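Local coordinates for adhesion G-protein coupled receptor G6 (PDB 6V55) that is an adhesion G protein-coupled receptor whose calcium-binding extracellular region is linked to cell adhesion and myelination, at residues Ile365-Asn370 / Val382-Ser386; Tyr345-Leu349 / Gln401-Ala405. All blocks are in the same frame, centred on the assembly; numbering follows the deposited sequence.

Contact 1 of 2, residues Ile365-Asn370 / Val382-Ser386; sequences ISQWLN and VDGIS. With NAG (2-acetamido-2-deoxy-beta-D-glucopyranose), chain J.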
loop_
_atom_site.group_PDB
_atom_site.type_symbol
_atom_site.label_atom_id
_atom_site.label_comp_id
_atom_site.label_asym_id
_atom_site.label_seq_id
_atom_site.Cartn_x
_atom_site.Cartn_y
_atom_site.Cartn_z
ATOM N N ILE A 365 45.300 1.926 -9.539
ATOM C CA ILE A 365 44.195 1.939 -8.573
ATOM C C ILE A 365 43.045 1.065 -9.053
ATOM O O ILE A 365 42.527 0.235 -8.287
ATOM C CB ILE A 365 43.729 3.383 -8.296
ATOM C CG1 ILE A 365 44.686 4.053 -7.323
ATOM C CG2 ILE A 365 42.350 3.432 -7.660
ATOM C CD1 ILE A 365 44.653 5.557 -7.396
ATOM N N SER A 366 42.669 1.193 -10.332
ATOM C CA SER A 366 41.554 0.413 -10.862
ATOM C C SER A 366 41.870 -1.089 -10.940
ATOM O O SER A 366 40.987 -1.910 -10.669
ATOM C CB SER A 366 41.110 0.997 -12.214
ATOM O OG SER A 366 41.733 0.373 -13.314
ATOM N N GLN A 367 43.127 -1.474 -11.180
ATOM C CA GLN A 367 43.450 -2.900 -11.182
ATOM C C GLN A 367 43.566 -3.462 -9.766
ATOM O O GLN A 367 43.147 -4.608 -9.536
ATOM C CB GLN A 367 44.718 -3.135 -12.004
ATOM C CG GLN A 367 45.193 -4.545 -12.097
ATOM C CD GLN A 367 46.706 -4.611 -12.298
ATOM O OE1 GLN A 367 47.203 -5.258 -13.231
ATOM N NE2 GLN A 367 47.444 -3.886 -11.457
ATOM N N TRP A 368 44.043 -2.646 -8.809
ATOM C CA TRP A 368 43.985 -2.984 -7.381
ATOM C C TRP A 368 42.557 -3.110 -6.893
ATOM O O TRP A 368 42.262 -3.974 -6.056
ATOM C CB TRP A 368 44.694 -1.912 -6.550
ATOM C CG TRP A 368 44.280 -1.829 -5.071
ATOM C CD1 TRP A 368 44.681 -2.666 -4.069
ATOM C CD2 TRP A 368 43.424 -0.851 -4.440
ATOM N NE1 TRP A 368 44.132 -2.284 -2.864
ATOM C CE2 TRP A 368 43.369 -1.166 -3.063
ATOM C CE3 TRP A 368 42.702 0.249 -4.902
ATOM C CZ2 TRP A 368 42.620 -0.418 -2.150
ATOM C CZ3 TRP A 368 41.964 0.993 -3.986
ATOM C CH2 TRP A 368 41.933 0.655 -2.627
ATOM N N LEU A 369 41.662 -2.242 -7.397
ATOM C CA LEU A 369 40.243 -2.318 -7.043
ATOM C C LEU A 369 39.621 -3.611 -7.564
ATOM O O LEU A 369 38.977 -4.332 -6.801
ATOM C CB LEU A 369 39.473 -1.092 -7.569
ATOM C CG LEU A 369 39.317 0.173 -6.695
ATOM C CD1 LEU A 369 39.087 1.421 -7.522
ATOM C CD2 LEU A 369 38.215 0.055 -5.651
ATOM N N ASN A 370 39.867 -3.937 -8.847
ATOM C CA ASN A 370 39.447 -5.204 -9.455
ATOM C C ASN A 370 40.022 -6.415 -8.720
ATOM O O ASN A 370 39.293 -7.375 -8.441
ATOM C CB ASN A 370 39.911 -5.255 -10.911
ATOM C CG ASN A 370 38.870 -4.789 -11.899
ATOM O OD1 ASN A 370 37.883 -4.170 -11.535
ATOM N ND2 ASN A 370 39.101 -5.101 -13.181
ATOM N N VAL A 382 35.256 -2.311 -11.392
ATOM C CA VAL A 382 35.196 -0.870 -11.643
ATOM C C VAL A 382 34.710 -0.613 -13.060
ATOM O O VAL A 382 35.260 -1.151 -14.030
ATOM C CB VAL A 382 36.541 -0.165 -11.378
ATOM C CG1 VAL A 382 36.721 -0.050 -9.932
ATOM C CG2 VAL A 382 37.729 -0.922 -11.908
ATOM N N ASP A 383 33.676 0.218 -13.178
ATOM C CA ASP A 383 33.075 0.569 -14.454
ATOM C C ASP A 383 33.423 1.991 -14.866
ATOM O O ASP A 383 32.949 2.460 -15.911
ATOM C CB ASP A 383 31.543 0.399 -14.385
ATOM C CG ASP A 383 30.913 0.006 -15.732
ATOM O OD1 ASP A 383 31.662 -0.159 -16.722
ATOM O OD2 ASP A 383 29.662 -0.128 -15.800
ATOM N N GLY A 384 34.214 2.699 -14.062
ATOM C CA GLY A 384 34.602 4.061 -14.373
ATOM C C GLY A 384 35.314 4.727 -13.210
ATOM O O GLY A 384 34.906 4.532 -12.054
ATOM N N ILE A 385 36.365 5.506 -13.494
ATOM C CA ILE A 385 37.167 6.157 -12.454
ATOM C C ILE A 385 37.837 7.375 -13.076
ATOM O O ILE A 385 38.242 7.336 -14.241
ATOM C CB ILE A 385 38.170 5.159 -11.816
ATOM C CG1 ILE A 385 39.029 5.789 -10.725
ATOM C CG2 ILE A 385 39.021 4.462 -12.854
ATOM C CD1 ILE A 385 39.615 4.767 -9.826
ATOM N N SER A 386 37.869 8.489 -12.329
ATOM C CA SER A 386 38.514 9.705 -12.809
ATOM C C SER A 386 39.074 10.513 -11.637
ATOM O O SER A 386 38.563 10.442 -10.515
ATOM C CB SER A 386 37.546 10.558 -13.612
ATOM O OG SER A 386 36.626 11.248 -12.775
HETATM C C1 NAG J . 38.293 -4.791 -14.343
HETATM C C2 NAG J . 39.208 -4.678 -15.596
HETATM C C3 NAG J . 38.364 -4.510 -16.876
HETATM C C4 NAG J . 37.324 -5.622 -16.998
HETATM C C5 NAG J . 36.433 -5.634 -15.752
HETATM C C6 NAG J . 35.397 -6.734 -15.760
HETATM C C7 NAG J . 41.479 -3.717 -15.632
HETATM C C8 NAG J . 42.297 -2.474 -15.441
HETATM N N2 NAG J . 40.157 -3.582 -15.456
HETATM O O3 NAG J . 39.207 -4.495 -18.026
HETATM O O4 NAG J . 36.524 -5.443 -18.162
HETATM O O5 NAG J . 37.242 -5.822 -14.575
HETATM O O6 NAG J . 35.577 -7.644 -16.838
HETATM O O7 NAG J . 41.991 -4.793 -15.936
#
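N370 carries an N-linked glycan and grips the backbone of V382 with the same amide. Its ND2 is bonded covalently to C1 of the NAG, while OD1 accepts a hydrogen bond from V382 N at 3.2 Å. The bond is nearly straight, 163° at the hydrogen, and the N-H comes in almost along the C=O axis. One side of the amide is therefore fixed by the sugar and the other by the backbone, which should limit rotation of the group. The sugar's acetyl methyl, C8, comes 3.6 Å from S366 OG, one helical turn before N370.

The rest of the contact is mainly apolar. V382 fits its two methyls to different partners. With CG1 anti to the carbonyl carbon (chi1 -76°), this methyl meets L369 CD1 at 3.7 Å, the two side chains crossing at about a right angle. CG2 lies against N370 OD1, 3.3 Å away, and against S366 O and CB. I385 extends its chain toward the helix, CG1 anti to the backbone N (chi1 -180°). Its CD1 sits 3.7 Å from I365 CG2 and meets L369 CD1 tip to tip. L369 also touches L407 of the adjacent strand 399-410. A helix laid over an antiparallel sheet, as here, is the alpha/beta sandwich arrangement of the SEA domain.

Contact 2 of 2, residues Tyr345-Leu349 / Gln401-Ala405; sequences YRSTL and QIYLA. Unlike the reference sequence in segment 401-405: I402 (reference Thr).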
loop_
_atom_site.group_PDB
_atom_site.type_symbol
_atom_site.label_atom_id
_atom_site.label_comp_id
_atom_site.label_asym_id
_atom_site.label_seq_id
_atom_site.Cartn_x
_atom_site.Cartn_y
_atom_site.Cartn_z
ATOM N N TYR A 345 27.521 1.181 -7.006
ATOM C CA TYR A 345 28.040 1.922 -5.863
ATOM C C TYR A 345 28.954 3.034 -6.359
ATOM O O TYR A 345 29.697 2.837 -7.323
ATOM C CB TYR A 345 28.842 1.016 -4.939
ATOM C CG TYR A 345 28.078 -0.122 -4.296
ATOM C CD1 TYR A 345 27.497 0.034 -3.035
ATOM C CD2 TYR A 345 27.968 -1.361 -4.927
ATOM C CE1 TYR A 345 26.821 -1.003 -2.427
ATOM C CE2 TYR A 345 27.281 -2.410 -4.330
ATOM C CZ TYR A 345 26.707 -2.224 -3.077
ATOM O OH TYR A 345 26.026 -3.264 -2.454
ATOM N N ARG A 346 28.927 4.194 -5.701
ATOM C CA ARG A 346 29.846 5.289 -6.005
ATOM C C ARG A 346 30.826 5.451 -4.851
ATOM O O ARG A 346 30.396 5.511 -3.695
ATOM C CB ARG A 346 29.065 6.582 -6.226
ATOM C CG ARG A 346 29.895 7.821 -6.512
ATOM C CD ARG A 346 29.017 9.099 -6.487
ATOM N NE ARG A 346 28.440 9.249 -5.155
ATOM C CZ ARG A 346 27.135 9.241 -4.873
ATOM N NH1 ARG A 346 26.224 9.129 -5.841
ATOM N NH2 ARG A 346 26.741 9.354 -3.603
ATOM N N SER A 347 32.138 5.519 -5.143
ATOM C CA SER A 347 33.127 5.641 -4.074
ATOM C C SER A 347 34.035 6.846 -4.271
ATOM O O SER A 347 34.275 7.301 -5.396
ATOM C CB SER A 347 34.030 4.402 -3.927
ATOM O OG SER A 347 34.544 3.989 -5.176
ATOM N N THR A 348 34.545 7.357 -3.149
ATOM C CA THR A 348 35.503 8.457 -3.132
ATOM C C THR A 348 36.779 7.949 -2.483
ATOM O O THR A 348 36.786 7.609 -1.292
ATOM C CB THR A 348 34.954 9.672 -2.389
ATOM O OG1 THR A 348 33.887 10.230 -3.163
ATOM C CG2 THR A 348 36.037 10.740 -2.193
ATOM N N LEU A 349 37.847 7.894 -3.271
ATOM C CA LEU A 349 39.129 7.368 -2.845
ATOM C C LEU A 349 40.098 8.521 -2.663
ATOM O O LEU A 349 40.227 9.362 -3.551
ATOM C CB LEU A 349 39.673 6.379 -3.875
ATOM C CG LEU A 349 38.804 5.153 -4.134
ATOM C CD1 LEU A 349 38.935 4.680 -5.576
ATOM C CD2 LEU A 349 39.199 4.069 -3.192
ATOM N N GLN A 401 45.845 12.537 -4.055
ATOM C CA GLN A 401 44.977 12.511 -5.225
ATOM C C GLN A 401 43.609 12.008 -4.791
ATOM O O GLN A 401 43.525 11.064 -4.004
ATOM C CB GLN A 401 45.572 11.613 -6.322
ATOM C CG GLN A 401 46.965 12.042 -6.813
ATOM C CD GLN A 401 47.510 11.131 -7.902
ATOM O OE1 GLN A 401 46.765 10.360 -8.503
ATOM N NE2 GLN A 401 48.813 11.213 -8.160
ATOM N N ILE A 402 42.540 12.648 -5.269
ATOM C CA ILE A 402 41.182 12.255 -4.923
ATOM C C ILE A 402 40.507 11.769 -6.194
ATOM O O ILE A 402 40.447 12.499 -7.192
ATOM C CB ILE A 402 40.390 13.392 -4.259
ATOM C CG1 ILE A 402 41.121 13.863 -3.006
ATOM C CG2 ILE A 402 39.018 12.903 -3.867
ATOM C CD1 ILE A 402 40.379 14.865 -2.151
ATOM N N TYR A 403 39.998 10.531 -6.146
ATOM C CA TYR A 403 39.392 9.833 -7.270
ATOM C C TYR A 403 37.922 9.569 -6.989
ATOM O O TYR A 403 37.528 9.325 -5.844
ATOM C CB TYR A 403 40.094 8.494 -7.534
ATOM C CG TYR A 403 41.429 8.635 -8.214
ATOM C CD1 TYR A 403 41.538 8.510 -9.595
ATOM C CD2 TYR A 403 42.573 8.914 -7.483
ATOM C CE1 TYR A 403 42.755 8.650 -10.236
ATOM C CE2 TYR A 403 43.798 9.047 -8.106
ATOM C CZ TYR A 403 43.881 8.918 -9.483
ATOM O OH TYR A 403 45.095 9.067 -10.115
ATOM N N LEU A 404 37.120 9.595 -8.047
ATOM C CA LEU A 404 35.715 9.218 -7.988
ATOM C C LEU A 404 35.519 7.958 -8.822
ATOM O O LEU A 404 35.862 7.954 -10.007
ATOM C CB LEU A 404 34.848 10.352 -8.517
ATOM C CG LEU A 404 33.344 10.164 -8.465
ATOM C CD1 LEU A 404 32.869 10.078 -7.031
ATOM C CD2 LEU A 404 32.721 11.350 -9.173
ATOM N N ALA A 405 34.949 6.900 -8.222
ATOM C CA ALA A 405 34.906 5.592 -8.867
ATOM C C ALA A 405 33.528 4.958 -8.774
ATOM O O ALA A 405 32.858 5.033 -7.737
ATOM C CB ALA A 405 35.918 4.632 -8.253
#
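S347 holds A405 through both its backbone and its side chain. S347 N gives a hydrogen bond to A405 O at 2.7 Å, and S347 OG gives a second to the same oxygen at 3.2 Å. The hydroxyl comes from above the carbonyl plane, 48° out of it. OG can do this because it sits between the backbone N and the carbonyl carbon (chi1 48°). It also rests 3.4 Å from A405 CB.

S347 with A405 and L349 with Y403 are hydrogen-bonded pairs of two antiparallel strands. T348 with L404 is the non-hydrogen-bonded pair between them. The strands, 342-353 and 399-410, are neighbours in the five-stranded antiparallel sheet of the SEA domain. S347, L349, Y403 and A405 share one face of it, and helix 361-374 packs there on L349 and Y403.

L349 runs along this face. Its CB lies 4.1 Å from Y403 O and beside Y403 CB. Beyond CG, CD1 ends on A405 CB at 4.0 Å. Y403 instead takes its ring away from strand 342-353, and its OH gives a hydrogen bond to Q401 OE1 at 2.7 Å.

T348 and L404 point to the other face. L404 CD1 swings back over the neighbouring strand, 3.5 Å from S347 O and 3.8 Å from R346 CG. T348 CG2 meets CG2 of I402, a residue that differs from the reference sequence. R346 lays CG and CD along L404 CD1, and its guanidinium forms a salt bridge with E447 and a hydrogen bond to the carbonyl of Y492.

Both contacts lie in the SEA domain, with centres about 9 Å apart. Along the chain contact 1 is nested inside contact 2. Strand 342-353 leads into helix 361-374, then come strands 380-392 and 399-410. The last two are neighbours in the sheet, with 380-392 at its edge and 342-353 on the far side of 399-410. S386 O and L404 N, 3.0 Å apart, probably form a hydrogen bond between the contacts. The helix of contact 1 packs on the strands of contact 2: I365 lies on Y403 and L369 on L349. Contact 2 thus joins inner strands of the sheet, while contact 1 ties the edge strand to the covering helix beside a glycan.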